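Local coordinates for protein cysteine desulfurase (Thermococcus onnurineus, PDB 5B89) that probably converts L-cysteine to L-alanine with the help of pyridoxal 5'-phosphate, handing the released sulfur to a carrier, at residues I127-E133 against A175-Q181; L152-E156 against D167-K171; R322-L327 against V403-L407. All coordinates share one frame; numbering follows the deposited sequence.

Contact 1 of 3, residues I127-E133 against A175-Q181; sequences IVTTPYE and AKLVAVQ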
loop_
_atom_site.group_PDB
_atom_site.type_symbol
_atom_site.label_atom_id
_atom_site.label_comp_id
_atom_site.label_asym_id
_atom_site.label_seq_id
_atom_site.Cartn_x
_atom_site.Cartn_y
_atom_site.Cartn_z
ATOM N N ILE B 127 -4.965 8.130 -27.049
ATOM C CA ILE B 127 -3.972 7.549 -26.139
ATOM C C ILE B 127 -3.268 6.460 -26.933
ATOM O O ILE B 127 -3.904 5.732 -27.560
ATOM C CB ILE B 127 -4.600 6.946 -24.906
ATOM C CG1 ILE B 127 -5.174 8.045 -24.041
ATOM C CG2 ILE B 127 -3.565 6.219 -24.047
ATOM C CD1 ILE B 127 -6.056 7.519 -22.959
ATOM N N VAL B 128 -1.948 6.428 -26.876
ATOM C CA VAL B 128 -1.147 5.422 -27.605
ATOM C C VAL B 128 -0.405 4.561 -26.564
ATOM O O VAL B 128 0.193 5.120 -25.682
ATOM C CB VAL B 128 -0.204 6.045 -28.550
ATOM C CG1 VAL B 128 0.737 5.062 -29.248
ATOM C CG2 VAL B 128 -0.983 6.888 -29.587
ATOM N N THR B 129 -0.400 3.247 -26.806
ATOM C CA THR B 129 0.415 2.352 -26.000
ATOM C C THR B 129 0.963 1.268 -26.901
ATOM O O THR B 129 0.844 1.333 -28.083
ATOM C CB THR B 129 -0.407 1.874 -24.829
ATOM O OG1 THR B 129 0.425 1.112 -23.955
ATOM C CG2 THR B 129 -1.460 0.902 -25.270
ATOM N N THR B 130 1.612 0.267 -26.313
ATOM C CA THR B 130 2.143 -0.904 -27.054
ATOM C C THR B 130 1.117 -2.022 -27.008
ATOM O O THR B 130 0.326 -2.107 -26.111
ATOM C CB THR B 130 3.524 -1.388 -26.552
ATOM O OG1 THR B 130 3.343 -2.277 -25.428
ATOM C CG2 THR B 130 4.435 -0.339 -26.203
ATOM N N PRO B 131 1.293 -3.018 -27.853
ATOM C CA PRO B 131 0.418 -4.160 -27.776
ATOM C C PRO B 131 0.935 -5.189 -26.830
ATOM O O PRO B 131 0.371 -6.231 -26.802
ATOM C CB PRO B 131 0.485 -4.765 -29.165
ATOM C CG PRO B 131 1.782 -4.346 -29.694
ATOM C CD PRO B 131 2.142 -3.043 -29.041
ATOM N N TYR B 132 1.975 -4.914 -26.087
ATOM C CA TYR B 132 2.542 -5.919 -25.224
ATOM C C TYR B 132 2.421 -5.619 -23.755
ATOM O O TYR B 132 3.059 -6.245 -22.944
ATOM C CB TYR B 132 4.029 -6.084 -25.541
ATOM C CG TYR B 132 4.447 -6.093 -26.993
ATOM C CD1 TYR B 132 4.258 -7.192 -27.778
ATOM C CD2 TYR B 132 5.103 -5.056 -27.522
ATOM C CE1 TYR B 132 4.670 -7.219 -29.091
ATOM C CE2 TYR B 132 5.518 -5.071 -28.817
ATOM C CZ TYR B 132 5.283 -6.162 -29.603
ATOM O OH TYR B 132 5.690 -6.139 -30.884
ATOM N N GLU B 133 1.601 -4.646 -23.444
ATOM C CA GLU B 133 1.473 -4.235 -22.086
ATOM C C GLU B 133 0.918 -5.244 -21.080
ATOM O O GLU B 133 0.061 -5.982 -21.389
ATOM C CB GLU B 133 0.614 -2.978 -22.034
ATOM C CG GLU B 133 1.149 -1.778 -22.810
ATOM C CD GLU B 133 2.511 -1.266 -22.331
ATOM O OE1 GLU B 133 2.671 -1.105 -21.124
ATOM O OE2 GLU B 133 3.375 -1.051 -23.167
ATOM N N ALA B 175 -1.191 12.553 -30.391
ATOM C CA ALA B 175 -1.671 11.873 -29.213
ATOM C C ALA B 175 -1.668 12.819 -27.981
ATOM O O ALA B 175 -0.744 13.588 -27.849
ATOM C CB ALA B 175 -0.723 10.705 -28.924
ATOM N N LYS B 176 -2.643 12.646 -27.084
ATOM C CA LYS B 176 -2.660 13.375 -25.855
ATOM C C LYS B 176 -1.688 12.761 -24.813
ATOM O O LYS B 176 -1.063 13.501 -24.023
ATOM C CB LYS B 176 -4.078 13.435 -25.314
ATOM C CG LYS B 176 -4.295 14.243 -24.033
ATOM C CD LYS B 176 -4.481 15.652 -24.481
ATOM C CE LYS B 176 -4.827 16.528 -23.307
ATOM N NZ LYS B 176 -5.018 17.891 -23.896
ATOM N N LEU B 177 -1.621 11.440 -24.854
ATOM C CA LEU B 177 -0.832 10.699 -23.827
ATOM C C LEU B 177 -0.359 9.412 -24.518
ATOM O O LEU B 177 -1.084 8.784 -25.271
ATOM C CB LEU B 177 -1.700 10.448 -22.622
ATOM C CG LEU B 177 -0.981 9.729 -21.417
ATOM C CD1 LEU B 177 -1.518 10.247 -20.078
ATOM C CD2 LEU B 177 -1.099 8.233 -21.490
ATOM N N VAL B 178 0.850 9.056 -24.125
ATOM C CA VAL B 178 1.557 7.840 -24.605
ATOM C C VAL B 178 1.974 7.092 -23.317
ATOM O O VAL B 178 2.681 7.730 -22.478
ATOM C CB VAL B 178 2.724 8.170 -25.428
ATOM C CG1 VAL B 178 3.503 6.931 -25.857
ATOM C CG2 VAL B 178 2.380 8.948 -26.721
ATOM N N ALA B 179 1.623 5.822 -23.227
ATOM C CA ALA B 179 2.016 4.993 -22.108
ATOM C C ALA B 179 2.735 3.762 -22.613
ATOM O O ALA B 179 2.207 3.034 -23.380
ATOM C CB ALA B 179 0.812 4.592 -21.296
ATOM N N VAL B 180 3.947 3.546 -22.145
ATOM C CA VAL B 180 4.689 2.369 -22.581
ATOM C C VAL B 180 5.462 1.703 -21.452
ATOM O O VAL B 180 5.881 2.313 -20.516
ATOM C CB VAL B 180 5.681 2.682 -23.706
ATOM C CG1 VAL B 180 4.963 3.338 -24.896
ATOM C CG2 VAL B 180 6.771 3.565 -23.191
ATOM N N GLN B 181 5.667 0.412 -21.629
ATOM C CA GLN B 181 6.449 -0.322 -20.699
ATOM C C GLN B 181 7.896 -0.187 -21.146
ATOM O O GLN B 181 8.173 -0.110 -22.256
ATOM C CB GLN B 181 6.049 -1.793 -20.701
ATOM C CG GLN B 181 6.430 -2.490 -21.959
ATOM C CD GLN B 181 5.790 -3.847 -22.165
ATOM O OE1 GLN B 181 5.025 -4.325 -21.371
ATOM N NE2 GLN B 181 6.145 -4.455 -23.242
#

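Contact 2 of 3, residues L152-E156 against D167-K171; sequences LEFIE and DAEKK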
loop_
_atom_site.group_PDB
_atom_site.type_symbol
_atom_site.label_atom_id
_atom_site.label_comp_id
_atom_site.label_asym_id
_atom_site.label_seq_id
_atom_site.Cartn_x
_atom_site.Cartn_y
_atom_site.Cartn_z
ATOM N N LEU B 152 -7.945 4.649 -28.383
ATOM C CA LEU B 152 -6.819 3.945 -27.771
ATOM C C LEU B 152 -6.159 3.184 -28.906
ATOM O O LEU B 152 -6.741 2.299 -29.428
ATOM C CB LEU B 152 -7.292 3.003 -26.676
ATOM C CG LEU B 152 -6.180 2.196 -25.992
ATOM C CD1 LEU B 152 -5.109 3.107 -25.428
ATOM C CD2 LEU B 152 -6.731 1.269 -24.926
ATOM N N GLU B 153 -4.968 3.598 -29.291
ATOM C CA GLU B 153 -4.252 2.990 -30.376
ATOM C C GLU B 153 -3.021 2.267 -29.873
ATOM O O GLU B 153 -2.395 2.642 -28.877
ATOM C CB GLU B 153 -3.915 4.029 -31.375
ATOM C CG GLU B 153 -5.257 4.452 -32.027
ATOM C CD GLU B 153 -5.118 5.425 -33.195
ATOM O OE1 GLU B 153 -4.002 5.561 -33.770
ATOM O OE2 GLU B 153 -6.193 6.064 -33.484
ATOM N N PHE B 154 -2.550 1.333 -30.649
ATOM C CA PHE B 154 -1.442 0.513 -30.307
ATOM C C PHE B 154 -0.391 0.559 -31.350
ATOM O O PHE B 154 -0.695 0.328 -32.600
ATOM C CB PHE B 154 -1.924 -0.948 -30.195
ATOM C CG PHE B 154 -2.975 -1.135 -29.178
ATOM C CD1 PHE B 154 -2.664 -1.186 -27.804
ATOM C CD2 PHE B 154 -4.270 -1.095 -29.544
ATOM C CE1 PHE B 154 -3.620 -1.255 -26.865
ATOM C CE2 PHE B 154 -5.258 -1.199 -28.623
ATOM C CZ PHE B 154 -4.960 -1.288 -27.277
ATOM N N ILE B 155 0.841 0.820 -30.975
ATOM C CA ILE B 155 1.954 0.879 -31.928
ATOM C C ILE B 155 2.150 -0.503 -32.541
ATOM O O ILE B 155 2.008 -1.456 -31.871
ATOM C CB ILE B 155 3.265 1.290 -31.223
ATOM C CG1 ILE B 155 3.087 2.674 -30.650
ATOM C CG2 ILE B 155 4.465 1.301 -32.137
ATOM C CD1 ILE B 155 4.079 3.078 -29.597
ATOM N N GLU B 156 2.493 -0.564 -33.813
ATOM C CA GLU B 156 2.700 -1.855 -34.436
ATOM C C GLU B 156 4.007 -2.450 -34.014
ATOM O O GLU B 156 4.944 -1.771 -33.796
ATOM C CB GLU B 156 2.656 -1.736 -35.977
ATOM C CG GLU B 156 1.291 -1.313 -36.475
ATOM C CD GLU B 156 1.159 -1.376 -37.973
ATOM O OE1 GLU B 156 2.167 -1.573 -38.631
ATOM O OE2 GLU B 156 0.037 -1.190 -38.473
ATOM N N ASP B 167 6.002 3.551 -37.337
ATOM C CA ASP B 167 4.632 3.551 -36.940
ATOM C C ASP B 167 4.451 4.354 -35.621
ATOM O O ASP B 167 3.420 5.051 -35.433
ATOM C CB ASP B 167 4.112 2.124 -36.763
ATOM C CG ASP B 167 2.661 2.074 -36.601
ATOM O OD1 ASP B 167 1.917 2.526 -37.505
ATOM O OD2 ASP B 167 2.087 1.652 -35.538
ATOM N N ALA B 168 5.410 4.195 -34.674
ATOM C CA ALA B 168 5.312 4.976 -33.428
ATOM C C ALA B 168 5.224 6.469 -33.673
ATOM O O ALA B 168 4.467 7.160 -33.089
ATOM C CB ALA B 168 6.477 4.669 -32.522
ATOM N N GLU B 169 6.015 6.945 -34.626
ATOM C CA GLU B 169 6.008 8.371 -34.900
ATOM C C GLU B 169 4.678 8.788 -35.466
ATOM O O GLU B 169 4.117 9.824 -35.062
ATOM C CB GLU B 169 7.045 8.653 -35.950
ATOM C CG GLU B 169 8.476 8.610 -35.569
ATOM C CD GLU B 169 9.389 8.959 -36.758
ATOM O OE1 GLU B 169 9.211 8.374 -37.848
ATOM O OE2 GLU B 169 10.268 9.807 -36.596
ATOM N N LYS B 170 4.123 7.977 -36.324
ATOM C CA LYS B 170 2.846 8.275 -36.881
ATOM C C LYS B 170 1.753 8.277 -35.868
ATOM O O LYS B 170 0.957 9.145 -35.864
ATOM C CB LYS B 170 2.477 7.298 -37.983
ATOM C CG LYS B 170 3.338 7.457 -39.179
ATOM C CD LYS B 170 3.250 6.322 -40.181
ATOM C CE LYS B 170 4.158 6.671 -41.358
ATOM N NZ LYS B 170 4.552 5.579 -42.281
ATOM N N LYS B 171 1.723 7.278 -35.009
ATOM C CA LYS B 171 0.696 7.198 -34.021
ATOM C C LYS B 171 0.790 8.249 -32.925
ATOM O O LYS B 171 -0.202 8.695 -32.464
ATOM C CB LYS B 171 0.705 5.826 -33.376
ATOM C CG LYS B 171 0.361 4.688 -34.332
ATOM C CD LYS B 171 -0.794 3.922 -33.798
ATOM C CE LYS B 171 -1.421 3.035 -34.851
ATOM N NZ LYS B 171 -0.547 1.901 -35.219
HETATM O O HOH W 1 -1.648 0.348 -37.283
#

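Contact 3 of 3, residues R322-L327 against V403-L407; sequences RTTEGL and VETFL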
loop_
_atom_site.group_PDB
_atom_site.type_symbol
_atom_site.label_atom_id
_atom_site.label_comp_id
_atom_site.label_asym_id
_atom_site.label_seq_id
_atom_site.Cartn_x
_atom_site.Cartn_y
_atom_site.Cartn_z
ATOM N N ARG B 322 23.465 -17.794 -22.160
ATOM C CA ARG B 322 23.599 -19.242 -22.015
ATOM C C ARG B 322 22.268 -19.983 -22.036
ATOM O O ARG B 322 22.174 -20.996 -22.610
ATOM C CB ARG B 322 24.453 -19.601 -20.812
ATOM C CG ARG B 322 24.607 -21.097 -20.600
ATOM C CD ARG B 322 25.348 -21.737 -21.770
ATOM N NE ARG B 322 25.478 -23.151 -21.483
ATOM C CZ ARG B 322 25.126 -24.118 -22.280
ATOM N NH1 ARG B 322 24.678 -23.864 -23.458
ATOM N NH2 ARG B 322 25.219 -25.367 -21.878
ATOM N N THR B 323 21.230 -19.427 -21.409
ATOM C CA THR B 323 19.957 -20.036 -21.435
ATOM C C THR B 323 19.408 -20.230 -22.828
ATOM O O THR B 323 18.953 -21.290 -23.179
ATOM C CB THR B 323 18.862 -19.274 -20.532
ATOM O OG1 THR B 323 19.421 -19.235 -19.192
ATOM C CG2 THR B 323 17.605 -19.929 -20.550
ATOM N N THR B 324 19.367 -19.145 -23.580
ATOM C CA THR B 324 18.806 -19.204 -24.941
ATOM C C THR B 324 19.600 -20.133 -25.909
ATOM O O THR B 324 18.973 -20.862 -26.601
ATOM C CB THR B 324 18.697 -17.734 -25.525
ATOM O OG1 THR B 324 19.945 -17.100 -25.514
ATOM C CG2 THR B 324 17.591 -16.942 -24.747
ATOM N N GLU B 325 20.901 -20.038 -25.800
ATOM C CA GLU B 325 21.799 -20.948 -26.580
ATOM C C GLU B 325 21.480 -22.384 -26.207
ATOM O O GLU B 325 21.345 -23.286 -27.072
ATOM C CB GLU B 325 23.214 -20.607 -26.356
ATOM C CG GLU B 325 23.610 -19.369 -27.132
ATOM C CD GLU B 325 24.939 -18.747 -26.690
ATOM O OE1 GLU B 325 25.725 -19.309 -25.844
ATOM O OE2 GLU B 325 25.380 -17.652 -27.224
ATOM N N GLY B 326 21.351 -22.632 -24.896
ATOM C CA GLY B 326 21.046 -24.008 -24.472
ATOM C C GLY B 326 19.673 -24.496 -24.906
ATOM O O GLY B 326 19.452 -25.684 -25.256
ATOM N N LEU B 327 18.676 -23.636 -24.948
ATOM C CA LEU B 327 17.401 -23.980 -25.412
ATOM C C LEU B 327 17.416 -24.255 -26.907
ATOM O O LEU B 327 16.666 -25.153 -27.384
ATOM C CB LEU B 327 16.342 -22.883 -25.008
ATOM C CG LEU B 327 16.079 -22.791 -23.491
ATOM C CD1 LEU B 327 15.021 -21.686 -23.297
ATOM C CD2 LEU B 327 15.586 -24.068 -22.901
ATOM N N VAL B 403 22.020 -22.002 -14.346
ATOM C CA VAL B 403 21.526 -22.146 -15.653
ATOM C C VAL B 403 21.904 -23.536 -16.204
ATOM O O VAL B 403 21.092 -24.152 -16.809
ATOM C CB VAL B 403 22.086 -20.994 -16.545
ATOM C CG1 VAL B 403 21.837 -21.235 -18.033
ATOM C CG2 VAL B 403 21.414 -19.642 -16.121
ATOM N N GLU B 404 23.108 -23.987 -15.917
ATOM C CA GLU B 404 23.522 -25.313 -16.377
ATOM C C GLU B 404 22.677 -26.430 -15.725
ATOM O O GLU B 404 22.327 -27.358 -16.347
ATOM C CB GLU B 404 25.006 -25.528 -16.182
ATOM C CG GLU B 404 25.940 -24.574 -16.912
ATOM C CD GLU B 404 25.987 -24.754 -18.399
ATOM O OE1 GLU B 404 25.410 -25.656 -18.907
ATOM O OE2 GLU B 404 26.626 -23.929 -19.005
ATOM N N THR B 405 22.348 -26.275 -14.446
ATOM C CA THR B 405 21.489 -27.229 -13.795
ATOM C C THR B 405 20.118 -27.256 -14.485
ATOM O O THR B 405 19.611 -28.246 -14.774
ATOM C CB THR B 405 21.365 -26.913 -12.305
ATOM O OG1 THR B 405 22.641 -26.964 -11.746
ATOM C CG2 THR B 405 20.426 -27.865 -11.574
ATOM N N PHE B 406 19.567 -26.073 -14.749
ATOM C CA PHE B 406 18.317 -25.908 -15.415
ATOM C C PHE B 406 18.362 -26.566 -16.792
ATOM O O PHE B 406 17.480 -27.244 -17.131
ATOM C CB PHE B 406 17.975 -24.384 -15.531
ATOM C CG PHE B 406 16.967 -24.040 -16.565
ATOM C CD1 PHE B 406 15.663 -24.087 -16.283
ATOM C CD2 PHE B 406 17.342 -23.620 -17.808
ATOM C CE1 PHE B 406 14.719 -23.775 -17.220
ATOM C CE2 PHE B 406 16.402 -23.306 -18.753
ATOM C CZ PHE B 406 15.088 -23.393 -18.454
ATOM N N LEU B 407 19.414 -26.300 -17.547
ATOM C CA LEU B 407 19.524 -26.875 -18.908
ATOM C C LEU B 407 19.606 -28.438 -18.878
ATOM O O LEU B 407 19.024 -29.085 -19.704
ATOM C CB LEU B 407 20.696 -26.294 -19.641
ATOM C CG LEU B 407 20.536 -24.789 -20.104
ATOM C CD1 LEU B 407 21.798 -24.335 -20.709
ATOM C CD2 LEU B 407 19.381 -24.655 -21.066
#

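Contact 1 of 3, residues I127-E133 against A175-Q181
Where the parallel strand pairing ends, Thr129 OG1 replaces a backbone amide as the donor to Ala179 O, at 2.7 Å. With OG1 anti to the backbone N (chi1 -174°), the hydroxyl meets the carbonyl 28° off its plane. The regular ladder before it consists of Val128 N to Leu177 O and Ala179 N to Val128 O, both with angles near 160°. Beyond it comes a type I turn from Thr130 to Glu133; within it Thr130 OG1 accepts from Tyr132 N, an ST turn. The bent Glu133 side chain takes the next strand amide: its OE2 receives Gln181 N on the syn lone pair at 3.1 Å and Thr130 OG1 on the anti side at 2.6 Å, two donors on one buried oxygen. Ile127 CG2 lies alongside Leu177 CD2 at 4.1 Å on one face, and Val128 CG2 meets Ala175 CB at 3.9 Å on the other. The Gln181 end of strand 177-181 borders the cofactor pocket, its side chain about 5 Å from the bound pyridoxal phosphate. The pair belongs to the seven-stranded mixed sheet central to the large domain of fold type I enzymes: strand 151-154 flanks 126-129, strand 206-210 flanks 177-181, and Trp141 of helix 139-148 covers Leu177 and Ala179.

Contact 2 of 3, residues L152-E156 against D167-K171
Asp167 OD2 receives the backbone N of Glu156 at 2.8 Å, and this bond pins the chain just past strand 152-154 to helix 167-171. The oxygen is met on its anti side, 27° out of the carboxylate plane. Its syn lone pair goes to Lys171 NZ one helical turn on, a salt bridge of 2.7 Å. Lys171 in turn reaches across the contact: bends at chi2 and chi4 (chi4 70°) carry CD past Glu153 OE1 and bring NZ to Phe154 O, to which it donates at 3.1 Å from above the carbonyl plane. This polar cluster forms the tight part together with Ile155 CG2, which packs on Ala168 CB at 3.9 Å. Both residues are buried, Ile155 also against Val128 and Ala168 against Leu196 of helix 193-203. Helix 165-172 is thus fastened to the end of strand 151-154, an outermost strand of the large sheet within this chain.

The Glu156 end is looser. This exposed side chain extends across Asp167 at about a right angle, the two carboxylates stacked with planes 28° apart and Glu156 OE1 4.3 Å from Asp167 OD1. Its other oxygen, OE2, reaches Lys171 NZ through a water, which donates to OE2 at 2.6 Å and accepts from NZ. A leucine in place of Asp167 would probably leave both Glu156 N and the Lys171 ammonium without this acceptor. Paired directly with Asp167 and linked by water to Glu156, Lys171 probably offsets part of the repulsion between the two carboxylates and would favour both remaining ionised.

Contact 3 of 3, residues R322-L327 against V403-L407
The guanidinium of Arg322 has Leu407 CD1 over the centre of one face, 3.7 Å above the plane, and the carboxylate of Glu404 at its edge. The two form a side-on, bidentate salt bridge. NE gives a nearly straight bond (178°) to Glu404 OE2 at 2.8 Å, with the acceptor almost in the guanidinium plane, and NH2 donates to OE1 at 3.0 Å. The fit is not fully coplanar, since the two groups are turned 41° and OE2 is met well out of its own carboxylate plane. Arg322 CG, anti to the backbone N, packs on Val403 CG1, and a bend at chi2 then turns the guanidinium. On Glu404 a bend at chi2 brings an exposed side chain back to the neighbouring helix.

The Phe406 ring has Val403 O at its edge; Thr323 CG2 and Leu327 CD2 approach it obliquely, both touching CE2. Leu407 is the knob of a knob-into-hole arrangement, lodged among Arg322, Thr323, Gly326 and Leu327. Its CD2 rests 3.8 Å from Gly326 CA, on the side where a side chain would point across the contact; an added CB there would collide with Leu407 CD1. The glycine thus lets the leucine reach the helix backbone. Thr323 OG1 lies 3.3 Å from Val403 CG1 while its hydrogen bond goes to Leu319 O in its own helix.

The two helix segments run nearly parallel, 19° apart with axes 10.0 Å from each other. Away from the annotated sites, helices 309-329 and 400-415 pack beside the four-stranded sheet, consistent with the small C-terminal domain of fold type I enzymes; Leu327 touches Val347 and Phe349 of its strand 346-349.

In the fold
From the N terminus, strand 126-129 opens contact 1, and helix 139-148 leads to strand 151-154, which opens contact 2. Helix 165-172 closes contact 2 before strand 177-181 closes contact 1, so the shorter loop lies wholly within the longer one. Contact 1 pairs two strands of the seven-stranded mixed sheet, contact 2 joins strand 151-154 to a helix, and the two meet because strands 126-129 and 151-154 are neighbours: Thr129 O probably accepts from Ile155 N at 2.9 Å. Contact 3 follows in series, joining helix 309-329 to helix 400-415 beside the separate four-stranded sheet; its nearest atoms are about 17 Å from contact 1.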